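PDB 4QEO: histone-lysine N-methyltransferase, H3 lysine-9 specific SUVH4 from Arabidopsis thaliana, which methylates histone H3, setting a mark of transcriptional repression, and binds methylated DNA. Local coordinates for residues Tyr52-Ile57 with Ser92-Lys97; Gly79-Asn82 with Ile88-Met91. All blocks are in the same frame, centred on the assembly; numbering follows the deposited sequence.

In the fold
Interactions 1 and 2 sit side by side, their centres about 9 Å apart, in the SRA domain region that carries the bound DNA, away from the zinc and S-adenosylhomocysteine sites. Strand 88-91 runs directly into the loop of 92-97, so one continuous piece of chain supplies a segment to each. Interaction 1 is partly buried and lies nearer the surface: it relies on a charged pair, a guanidinium stack and a tyrosine hydroxyl. Interaction 2 is the buried one, and there a single aspartate oxygen is held by an asparagine while a histidine face packs against carbon. K55 joins them, its CE lying 3.4 Å from OD1 of D89.

Interaction 1 (Tyr52-Ile57 with Ser92-Lys97); sequences YPRKII and SMEYEK. With nucleotides of chain C.
R54 reaches Y95 and E94 through a curled chain: its CG stands beside the backbone N, anti to the carbonyl carbon (chi1 -61°), and bends at chi2 and chi3 fold the guanidinium over the tyrosine ring. The two flat groups stack with planes 13° apart, R54 NH2 lying over the ring face toward its rim, 3.2 Å from Y95 CE2. Arginine suits this place because its flat cation can lie on an aromatic ring and still present N-H groups at its edge. There the nearly coplanar carboxylate of E94 forms a salt bridge; R54 NH1 to E94 OE2 is modelled at 2.5 Å, a doubtfully short length, and NH2 adds a weak bond to the same oxygen. NH2 has a second salt-bridge partner in E98. In the SRA domain, a methylated-DNA-binding fold, a short 3-10 segment around E94 sets Y95 facing the loop 52-57. Y95 OH accepts from K55 N at 2.9 Å in a nearly straight bond (176°). A leucine in place of this tyrosine would probably leave K55 N without this acceptor and the R54 guanidinium without a flat surface to lie on. S92 OG, accepting from E94 N, makes an ST turn, while S92 N donates to a water that donates to OP2 of DA11 of chain C; K55 NZ holds the same water weakly.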
ATOM      1  N   TYR A  52      -6.186 -16.096  -7.529  1.00 28.19           N
ATOM      2  CA  TYR A  52      -5.761 -17.460  -7.831  1.00 26.96           C
ATOM      3  C   TYR A  52      -6.590 -18.396  -6.987  1.00 25.01           C
ATOM      4  O   TYR A  52      -6.153 -18.786  -5.901  1.00 27.64           O
ATOM      5  CB  TYR A  52      -4.270 -17.653  -7.512  1.00 28.11           C
ATOM      6  CG  TYR A  52      -3.378 -16.808  -8.389  1.00 29.12           C
ATOM      7  CD1 TYR A  52      -3.226 -17.103  -9.739  1.00 35.42           C
ATOM      8  CD2 TYR A  52      -2.720 -15.690  -7.880  1.00 27.16           C
ATOM      9  CE1 TYR A  52      -2.424 -16.327 -10.556  1.00 36.49           C
ATOM     10  CE2 TYR A  52      -1.915 -14.914  -8.686  1.00 28.95           C
ATOM     11  CZ  TYR A  52      -1.776 -15.234 -10.026  1.00 32.02           C
ATOM     12  OH  TYR A  52      -0.972 -14.462 -10.830  1.00 39.40           O
ATOM     13  N   PRO A  53      -7.789 -18.756  -7.478  1.00 30.52           N
ATOM     14  CA  PRO A  53      -8.788 -19.515  -6.714  1.00 32.96           C
ATOM     15  C   PRO A  53      -8.464 -20.999  -6.584  1.00 34.38           C
ATOM     16  O   PRO A  53      -9.119 -21.691  -5.789  1.00 33.82           O
ATOM     17  CB  PRO A  53     -10.059 -19.338  -7.548  1.00 37.26           C
ATOM     18  CG  PRO A  53      -9.561 -19.228  -8.939  1.00 42.32           C
ATOM     19  CD  PRO A  53      -8.245 -18.484  -8.855  1.00 37.74           C
ATOM     20  N   ARG A  54      -7.481 -21.479  -7.343  1.00 37.71           N
ATOM     21  CA  ARG A  54      -7.017 -22.864  -7.212  1.00 37.61           C
ATOM     22  C   ARG A  54      -5.567 -22.872  -6.746  1.00 34.43           C
ATOM     23  O   ARG A  54      -4.807 -21.931  -7.007  1.00 32.61           O
ATOM     24  CB  ARG A  54      -7.124 -23.616  -8.544  1.00 38.42           C
ATOM     25  CG  ARG A  54      -8.543 -23.728  -9.120  1.00 49.92           C
ATOM     26  CD  ARG A  54      -9.379 -24.768  -8.380  1.00 58.68           C
ATOM     27  NE  ARG A  54      -8.892 -26.129  -8.600  1.00 63.33           N
ATOM     28  CZ  ARG A  54      -9.250 -27.175  -7.861  1.00 67.26           C
ATOM     29  NH1 ARG A  54     -10.096 -27.012  -6.852  1.00 68.22           N
ATOM     30  NH2 ARG A  54      -8.764 -28.383  -8.124  1.00 63.75           N
ATOM     31  N   LYS A  55      -5.176 -23.946  -6.080  1.00 28.00           N
ATOM     32  CA  LYS A  55      -3.819 -24.044  -5.571  1.00 30.13           C
ATOM     33  C   LYS A  55      -2.771 -24.179  -6.669  1.00 30.07           C
ATOM     34  O   LYS A  55      -3.044 -24.697  -7.752  1.00 31.05           O
ATOM     35  CB  LYS A  55      -3.725 -25.138  -4.518  1.00 34.23           C
ATOM     36  CG  LYS A  55      -4.539 -24.732  -3.315  1.00 40.04           C
ATOM     37  CD  LYS A  55      -4.295 -25.591  -2.140  1.00 40.55           C
ATOM     38  CE  LYS A  55      -4.820 -24.906  -0.907  1.00 43.51           C
ATOM     39  NZ  LYS A  55      -6.269 -24.726  -1.000  1.00 38.06           N
ATOM     40  N   ILE A  56      -1.588 -23.651  -6.383  1.00 26.74           N
ATOM     41  CA  ILE A  56      -0.500 -23.584  -7.345  1.00 29.04           C
ATOM     42  C   ILE A  56       0.793 -23.997  -6.641  1.00 23.65           C
ATOM     43  O   ILE A  56       1.094 -23.521  -5.540  1.00 22.15           O
ATOM     44  CB  ILE A  56      -0.355 -22.148  -7.923  1.00 28.81           C
ATOM     45  CG1 ILE A  56      -1.609 -21.760  -8.720  1.00 31.88           C
ATOM     46  CG2 ILE A  56       0.894 -22.028  -8.785  1.00 32.82           C
ATOM     47  CD1 ILE A  56      -1.656 -20.280  -9.113  1.00 31.49           C
ATOM     48  N   ILE A  57       1.531 -24.907  -7.264  1.00 23.32           N
ATOM     49  CA  ILE A  57       2.879 -25.243  -6.809  1.00 23.49           C
ATOM     50  C   ILE A  57       3.877 -24.274  -7.408  1.00 19.97           C
ATOM     51  O   ILE A  57       3.865 -24.052  -8.611  1.00 21.54           O
ATOM     52  CB  ILE A  57       3.278 -26.650  -7.295  1.00 22.68           C
ATOM     53  CG1 ILE A  57       2.482 -27.705  -6.533  1.00 20.38           C
ATOM     54  CG2 ILE A  57       4.787 -26.877  -7.116  1.00 22.59           C
ATOM     55  CD1 ILE A  57       2.523 -29.089  -7.190  1.00 23.92           C
ATOM     56  N   SER A  92      -5.477 -30.751  -1.284  1.00 34.05           N
ATOM     57  CA  SER A  92      -6.158 -31.911  -0.716  1.00 34.72           C
ATOM     58  C   SER A  92      -6.335 -32.980  -1.785  1.00 36.39           C
ATOM     59  O   SER A  92      -5.923 -32.790  -2.933  1.00 36.22           O
ATOM     60  CB  SER A  92      -7.536 -31.494  -0.213  1.00 38.09           C
ATOM     61  OG  SER A  92      -8.382 -31.187  -1.318  1.00 36.56           O
ATOM     62  N   MET A  93      -6.985 -34.087  -1.422  1.00 34.87           N
ATOM     63  CA  MET A  93      -7.225 -35.186  -2.367  1.00 39.51           C
ATOM     64  C   MET A  93      -8.077 -34.771  -3.573  1.00 37.94           C
ATOM     65  O   MET A  93      -8.138 -35.496  -4.556  1.00 40.29           O
ATOM     66  CB  MET A  93      -7.887 -36.393  -1.677  1.00 43.72           C
ATOM     67  CG  MET A  93      -7.163 -36.911  -0.452  1.00 46.65           C
ATOM     68  SD  MET A  93      -5.435 -37.318  -0.774  1.00 43.15           S
ATOM     69  CE  MET A  93      -5.582 -38.651  -1.972  1.00 38.58           C
ATOM     70  N   GLU A  94      -8.729 -33.616  -3.506  1.00 41.72           N
ATOM     71  CA  GLU A  94      -9.515 -33.137  -4.644  1.00 44.80           C
ATOM     72  C   GLU A  94      -8.626 -32.909  -5.876  1.00 44.09           C
ATOM     73  O   GLU A  94      -9.083 -32.946  -7.023  1.00 46.40           O
ATOM     74  CB  GLU A  94     -10.250 -31.848  -4.275  1.00 54.08           C
ATOM     75  CG  GLU A  94     -11.197 -31.342  -5.348  1.00 65.75           C
ATOM     76  CD  GLU A  94     -11.144 -29.838  -5.503  1.00 73.81           C
ATOM     77  OE1 GLU A  94     -11.545 -29.121  -4.560  1.00 76.25           O
ATOM     78  OE2 GLU A  94     -10.688 -29.373  -6.569  1.00 75.67           O
ATOM     79  N   TYR A  95      -7.340 -32.693  -5.626  1.00 36.66           N
ATOM     80  CA  TYR A  95      -6.389 -32.392  -6.686  1.00 37.73           C
ATOM     81  C   TYR A  95      -5.742 -33.643  -7.245  1.00 38.17           C
ATOM     82  O   TYR A  95      -4.868 -33.584  -8.111  1.00 43.56           O
ATOM     83  CB  TYR A  95      -5.311 -31.467  -6.145  1.00 34.81           C
ATOM     84  CG  TYR A  95      -5.770 -30.046  -5.960  1.00 35.58           C
ATOM     85  CD1 TYR A  95      -6.443 -29.649  -4.808  1.00 31.21           C
ATOM     86  CD2 TYR A  95      -5.531 -29.097  -6.942  1.00 37.23           C
ATOM     87  CE1 TYR A  95      -6.859 -28.326  -4.651  1.00 33.89           C
ATOM     88  CE2 TYR A  95      -5.931 -27.808  -6.793  1.00 32.79           C
ATOM     89  CZ  TYR A  95      -6.589 -27.416  -5.650  1.00 31.61           C
ATOM     90  OH  TYR A  95      -6.992 -26.105  -5.526  1.00 39.00           O
ATOM     91  N   GLU A  96      -6.185 -34.781  -6.745  1.00 35.32           N
ATOM     92  CA  GLU A  96      -5.521 -36.048  -7.020  1.00 37.42           C
ATOM     93  C   GLU A  96      -5.448 -36.385  -8.505  1.00 42.01           C
ATOM     94  O   GLU A  96      -4.394 -36.787  -9.013  1.00 39.83           O
ATOM     95  CB  GLU A  96      -6.205 -37.143  -6.205  1.00 40.36           C
ATOM     96  CG  GLU A  96      -6.554 -38.410  -6.912  1.00 54.47           C
ATOM     97  CD  GLU A  96      -7.230 -39.373  -5.955  1.00 62.29           C
ATOM     98  OE1 GLU A  96      -8.357 -39.057  -5.510  1.00 65.89           O
ATOM     99  OE2 GLU A  96      -6.622 -40.417  -5.627  1.00 61.95           O
ATOM    100  N   LYS A  97      -6.557 -36.173  -9.205  1.00 46.65           N
ATOM    101  CA  LYS A  97      -6.651 -36.499 -10.620  1.00 50.84           C
ATOM    102  C   LYS A  97      -5.823 -35.546 -11.471  1.00 49.32           C
ATOM    103  O   LYS A  97      -5.234 -35.945 -12.469  1.00 50.32           O
ATOM    104  CB  LYS A  97      -8.117 -36.477 -11.066  1.00 60.16           C
ATOM    105  CG  LYS A  97      -8.870 -37.775 -10.808  1.00 64.36           C
ATOM    106  CD  LYS A  97      -8.399 -38.866 -11.759  1.00 70.46           C
ATOM    107  CE  LYS A  97      -9.424 -39.989 -11.885  1.00 75.13           C
ATOM    108  NZ  LYS A  97      -9.110 -40.915 -13.015  1.00 74.52           N
TER
ATOM    109  P    DA C  11      -8.968 -27.538   1.961  1.00 58.03           P
ATOM    110  OP1  DA C  11      -8.797 -26.592   3.029  1.00 58.49           O
ATOM    111  OP2  DA C  11      -8.314 -27.351   0.693  1.00 55.06           O
ATOM    112  O5'  DA C  11      -8.750 -28.977   2.581  1.00 50.75           O
ATOM    113  C5'  DA C  11      -8.368 -29.139   3.936  1.00 49.96           C
ATOM    114  C4'  DA C  11      -8.831 -30.477   4.463  1.00 52.01           C
ATOM    115  O4'  DA C  11     -10.147 -30.336   5.017  1.00 54.50           O
ATOM    116  C3'  DA C  11      -8.925 -31.587   3.423  1.00 54.62           C
ATOM    117  O3'  DA C  11      -8.424 -32.786   3.999  1.00 56.22           O
ATOM    118  C2'  DA C  11     -10.411 -31.698   3.154  1.00 60.70           C
ATOM    119  C1'  DA C  11     -11.002 -31.323   4.493  1.00 59.00           C
ATOM    120  N9   DA C  11     -12.346 -30.763   4.452  1.00 62.31           N
ATOM    121  C8   DA C  11     -13.040 -30.304   3.364  1.00 59.75           C
ATOM    122  N7   DA C  11     -14.230 -29.844   3.653  1.00 60.47           N
ATOM    123  C5   DA C  11     -14.329 -30.018   5.025  1.00 59.36           C
ATOM    124  C6   DA C  11     -15.351 -29.732   5.941  1.00 56.56           C
ATOM    125  N6   DA C  11     -16.517 -29.189   5.601  1.00 56.77           N
ATOM    126  N1   DA C  11     -15.138 -30.040   7.234  1.00 52.70           N
ATOM    127  C2   DA C  11     -13.971 -30.588   7.575  1.00 58.43           C
ATOM    128  N3   DA C  11     -12.935 -30.906   6.808  1.00 53.22           N
ATOM    129  C4   DA C  11     -13.179 -30.585   5.529  1.00 62.00           C
ATOM    130  P    DC C  12      -8.004 -33.984   3.112  1.00 63.68           P
ATOM    131  OP1  DC C  12      -6.597 -34.069   3.329  1.00 68.39           O
ATOM    132  OP2  DC C  12      -8.552 -34.027   1.778  1.00 68.48           O
ATOM    133  O5'  DC C  12      -8.724 -35.096   3.963  1.00 71.62           O
ATOM    134  C5'  DC C  12      -8.754 -34.968   5.372  1.00 71.12           C
ATOM    135  C4'  DC C  12     -10.064 -35.526   5.864  1.00 71.34           C
ATOM    136  O4'  DC C  12     -11.129 -34.595   5.578  1.00 66.52           O
ATOM    137  C3'  DC C  12     -10.463 -36.841   5.186  1.00 73.52           C
ATOM    138  O3'  DC C  12     -10.808 -37.771   6.207  1.00 77.85           O
ATOM    139  C2'  DC C  12     -11.713 -36.477   4.411  1.00 73.98           C
ATOM    140  C1'  DC C  12     -12.251 -35.372   5.281  1.00 69.58           C
ATOM    141  N1   DC C  12     -13.274 -34.520   4.679  1.00 66.85           N
ATOM    142  C2   DC C  12     -14.299 -34.033   5.487  1.00 63.44           C
ATOM    143  O2   DC C  12     -14.270 -34.275   6.698  1.00 60.31           O
ATOM    144  N3   DC C  12     -15.284 -33.298   4.933  1.00 61.19           N
ATOM    145  C4   DC C  12     -15.283 -33.067   3.623  1.00 61.72           C
ATOM    146  N4   DC C  12     -16.270 -32.327   3.121  1.00 60.03           N
ATOM    147  C5   DC C  12     -14.256 -33.560   2.773  1.00 62.82           C
ATOM    148  C6   DC C  12     -13.295 -34.299   3.333  1.00 65.28           C
TER
HETATM  149  O   HOH W   1      -6.958 -28.069  -1.341  1.00 39.36           O

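Interaction 2 (Gly79-Asn82 with Ile88-Met91). With nucleotides of chain C.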
ATOM      1  N   GLY A  79      -5.182 -15.540  -3.012  1.00 26.22           N
ATOM      2  CA  GLY A  79      -5.127 -16.969  -3.266  1.00 27.46           C
ATOM      3  C   GLY A  79      -3.735 -17.550  -3.041  1.00 24.73           C
ATOM      4  O   GLY A  79      -3.483 -18.701  -3.400  1.00 25.04           O
ATOM      5  N   PHE A  80      -2.857 -16.748  -2.437  1.00 22.49           N
ATOM      6  CA  PHE A  80      -1.461 -17.120  -2.124  1.00 24.40           C
ATOM      7  C   PHE A  80      -1.382 -18.132  -0.968  1.00 24.46           C
ATOM      8  O   PHE A  80      -0.577 -19.080  -0.993  1.00 20.57           O
ATOM      9  CB  PHE A  80      -0.681 -15.837  -1.776  1.00 24.57           C
ATOM     10  CG  PHE A  80       0.763 -16.059  -1.385  1.00 23.32           C
ATOM     11  CD1 PHE A  80       1.112 -16.305  -0.064  1.00 24.07           C
ATOM     12  CD2 PHE A  80       1.778 -15.988  -2.340  1.00 23.83           C
ATOM     13  CE1 PHE A  80       2.455 -16.497   0.301  1.00 22.01           C
ATOM     14  CE2 PHE A  80       3.121 -16.173  -1.989  1.00 21.73           C
ATOM     15  CZ  PHE A  80       3.461 -16.436  -0.671  1.00 24.17           C
ATOM     16  N   HIS A  81      -2.192 -17.902   0.057  1.00 25.16           N
ATOM     17  CA  HIS A  81      -2.305 -18.823   1.190  1.00 24.24           C
ATOM     18  C   HIS A  81      -3.756 -18.757   1.665  1.00 30.61           C
ATOM     19  O   HIS A  81      -4.231 -17.709   2.108  1.00 28.20           O
ATOM     20  CB  HIS A  81      -1.325 -18.425   2.302  1.00 21.62           C
ATOM     21  CG  HIS A  81      -1.115 -19.480   3.351  1.00 24.65           C
ATOM     22  ND1 HIS A  81      -0.031 -20.339   3.341  1.00 24.90           N
ATOM     23  CD2 HIS A  81      -1.839 -19.799   4.454  1.00 20.87           C
ATOM     24  CE1 HIS A  81      -0.102 -21.145   4.387  1.00 26.96           C
ATOM     25  NE2 HIS A  81      -1.188 -20.839   5.080  1.00 22.91           N
ATOM     26  N   ASN A  82      -4.458 -19.882   1.568  1.00 26.00           N
ATOM     27  CA  ASN A  82      -5.919 -19.882   1.606  1.00 28.12           C
ATOM     28  C   ASN A  82      -6.598 -20.115   2.951  1.00 33.60           C
ATOM     29  O   ASN A  82      -7.821 -20.209   3.021  1.00 44.66           O
ATOM     30  CB  ASN A  82      -6.463 -20.855   0.559  1.00 32.14           C
ATOM     31  CG  ASN A  82      -6.150 -20.397  -0.852  1.00 42.27           C
ATOM     32  OD1 ASN A  82      -6.866 -19.554  -1.420  1.00 42.19           O
ATOM     33  ND2 ASN A  82      -5.058 -20.923  -1.419  1.00 45.50           N
ATOM     34  N   ILE A  88       0.043 -24.217   7.370  1.00 21.88           N
ATOM     35  CA  ILE A  88       0.318 -25.021   6.190  1.00 19.47           C
ATOM     36  C   ILE A  88      -0.877 -25.071   5.247  1.00 20.25           C
ATOM     37  O   ILE A  88      -1.957 -25.545   5.615  1.00 22.04           O
ATOM     38  CB  ILE A  88       0.685 -26.478   6.566  1.00 20.58           C
ATOM     39  CG1 ILE A  88       1.870 -26.498   7.551  1.00 19.19           C
ATOM     40  CG2 ILE A  88       1.012 -27.268   5.292  1.00 16.68           C
ATOM     41  CD1 ILE A  88       2.153 -27.890   8.181  1.00 21.04           C
ATOM     42  N   ASP A  89      -0.662 -24.602   4.023  1.00 20.85           N
ATOM     43  CA  ASP A  89      -1.663 -24.673   2.970  1.00 23.01           C
ATOM     44  C   ASP A  89      -1.280 -25.780   1.983  1.00 22.65           C
ATOM     45  O   ASP A  89      -0.132 -25.850   1.522  1.00 20.32           O
ATOM     46  CB  ASP A  89      -1.743 -23.317   2.252  1.00 23.33           C
ATOM     47  CG  ASP A  89      -3.111 -23.077   1.653  1.00 37.26           C
ATOM     48  OD1 ASP A  89      -4.088 -23.653   2.190  1.00 40.39           O
ATOM     49  OD2 ASP A  89      -3.209 -22.319   0.669  1.00 31.66           O
ATOM     50  N   TYR A  90      -2.226 -26.662   1.679  1.00 16.63           N
ATOM     51  CA  TYR A  90      -1.919 -27.803   0.813  1.00 22.25           C
ATOM     52  C   TYR A  90      -3.046 -28.203  -0.123  1.00 24.18           C
ATOM     53  O   TYR A  90      -4.209 -27.886   0.108  1.00 23.06           O
ATOM     54  CB  TYR A  90      -1.490 -29.007   1.647  1.00 23.44           C
ATOM     55  CG  TYR A  90      -2.537 -29.566   2.603  1.00 23.72           C
ATOM     56  CD1 TYR A  90      -3.390 -30.577   2.199  1.00 27.84           C
ATOM     57  CD2 TYR A  90      -2.650 -29.094   3.913  1.00 22.65           C
ATOM     58  CE1 TYR A  90      -4.322 -31.117   3.054  1.00 29.01           C
ATOM     59  CE2 TYR A  90      -3.595 -29.629   4.792  1.00 25.14           C
ATOM     60  CZ  TYR A  90      -4.422 -30.645   4.344  1.00 29.49           C
ATOM     61  OH  TYR A  90      -5.355 -31.208   5.169  1.00 31.62           O
ATOM     62  N   MET A  91      -2.676 -28.870  -1.208  1.00 22.14           N
ATOM     63  CA  MET A  91      -3.636 -29.463  -2.123  1.00 26.32           C
ATOM     64  C   MET A  91      -4.160 -30.705  -1.459  1.00 30.25           C
ATOM     65  O   MET A  91      -3.378 -31.598  -1.112  1.00 28.51           O
ATOM     66  CB  MET A  91      -2.958 -29.859  -3.442  1.00 25.90           C
ATOM     67  CG  MET A  91      -2.507 -28.686  -4.301  1.00 28.65           C
ATOM     68  SD  MET A  91      -1.580 -29.331  -5.712  1.00 32.81           S
ATOM     69  CE  MET A  91      -1.511 -27.841  -6.685  1.00 22.95           C
TER
ATOM     70  P    DA C  11      -8.968 -27.538   1.961  1.00 58.03           P
ATOM     71  OP1  DA C  11      -8.797 -26.592   3.029  1.00 58.49           O
ATOM     72  OP2  DA C  11      -8.314 -27.351   0.693  1.00 55.06           O
ATOM     73  O5'  DA C  11      -8.750 -28.977   2.581  1.00 50.75           O
ATOM     74  C5'  DA C  11      -8.368 -29.139   3.936  1.00 49.96           C
ATOM     75  C4'  DA C  11      -8.831 -30.477   4.463  1.00 52.01           C
ATOM     76  O4'  DA C  11     -10.147 -30.336   5.017  1.00 54.50           O
ATOM     77  C3'  DA C  11      -8.925 -31.587   3.423  1.00 54.62           C
ATOM     78  O3'  DA C  11      -8.424 -32.786   3.999  1.00 56.22           O
ATOM     79  C2'  DA C  11     -10.411 -31.698   3.154  1.00 60.70           C
ATOM     80  C1'  DA C  11     -11.002 -31.323   4.493  1.00 59.00           C
ATOM     81  N9   DA C  11     -12.346 -30.763   4.452  1.00 62.31           N
ATOM     82  C8   DA C  11     -13.040 -30.304   3.364  1.00 59.75           C
ATOM     83  N7   DA C  11     -14.230 -29.844   3.653  1.00 60.47           N
ATOM     84  C5   DA C  11     -14.329 -30.018   5.025  1.00 59.36           C
ATOM     85  C6   DA C  11     -15.351 -29.732   5.941  1.00 56.56           C
ATOM     86  N6   DA C  11     -16.517 -29.189   5.601  1.00 56.77           N
ATOM     87  N1   DA C  11     -15.138 -30.040   7.234  1.00 52.70           N
ATOM     88  C2   DA C  11     -13.971 -30.588   7.575  1.00 58.43           C
ATOM     89  N3   DA C  11     -12.935 -30.906   6.808  1.00 53.22           N
ATOM     90  C4   DA C  11     -13.179 -30.585   5.529  1.00 62.00           C
TER
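D89 reaches across to N82 and H81, and the packing is tightest around its side chain. D89 OD2 is gripped twice: N82 N donates to it at 2.9 Å from well above the carboxylate plane, and N82 ND2 donates at 3.1 Å to the syn lone pair of that OD2. Asparagine suits the loop because its short side chain brings a second donor to the oxygen its backbone N already binds. With CG of D89 anti to the backbone N (chi1 -153°), the carboxylate is turned to N82. The strand backbone sets D89 CB over the H81 ring, 3.6 Å from its centroid, in a CH-pi contact. The looser side is at N82, which is partly exposed and whose amide adds only a weak bond to G79 O. Y90, buried, packs its OH 3.6 Å from C4' of DA11 of chain C. G79, with positive phi, follows helix 72-78; a side chain there would jam against the preceding carbonyl. Strand 88-91 pairs antiparallel with strand 106-112, and I88 and Y90 pack on helix 151-161. F80 and H81 both touch M75 of helix 72-78, while H81 donates or accepts at both nitrogens, ND1 bonded to S109 OG of strand 106-112 and NE2 to N86 O, seating the loop between helix and sheet.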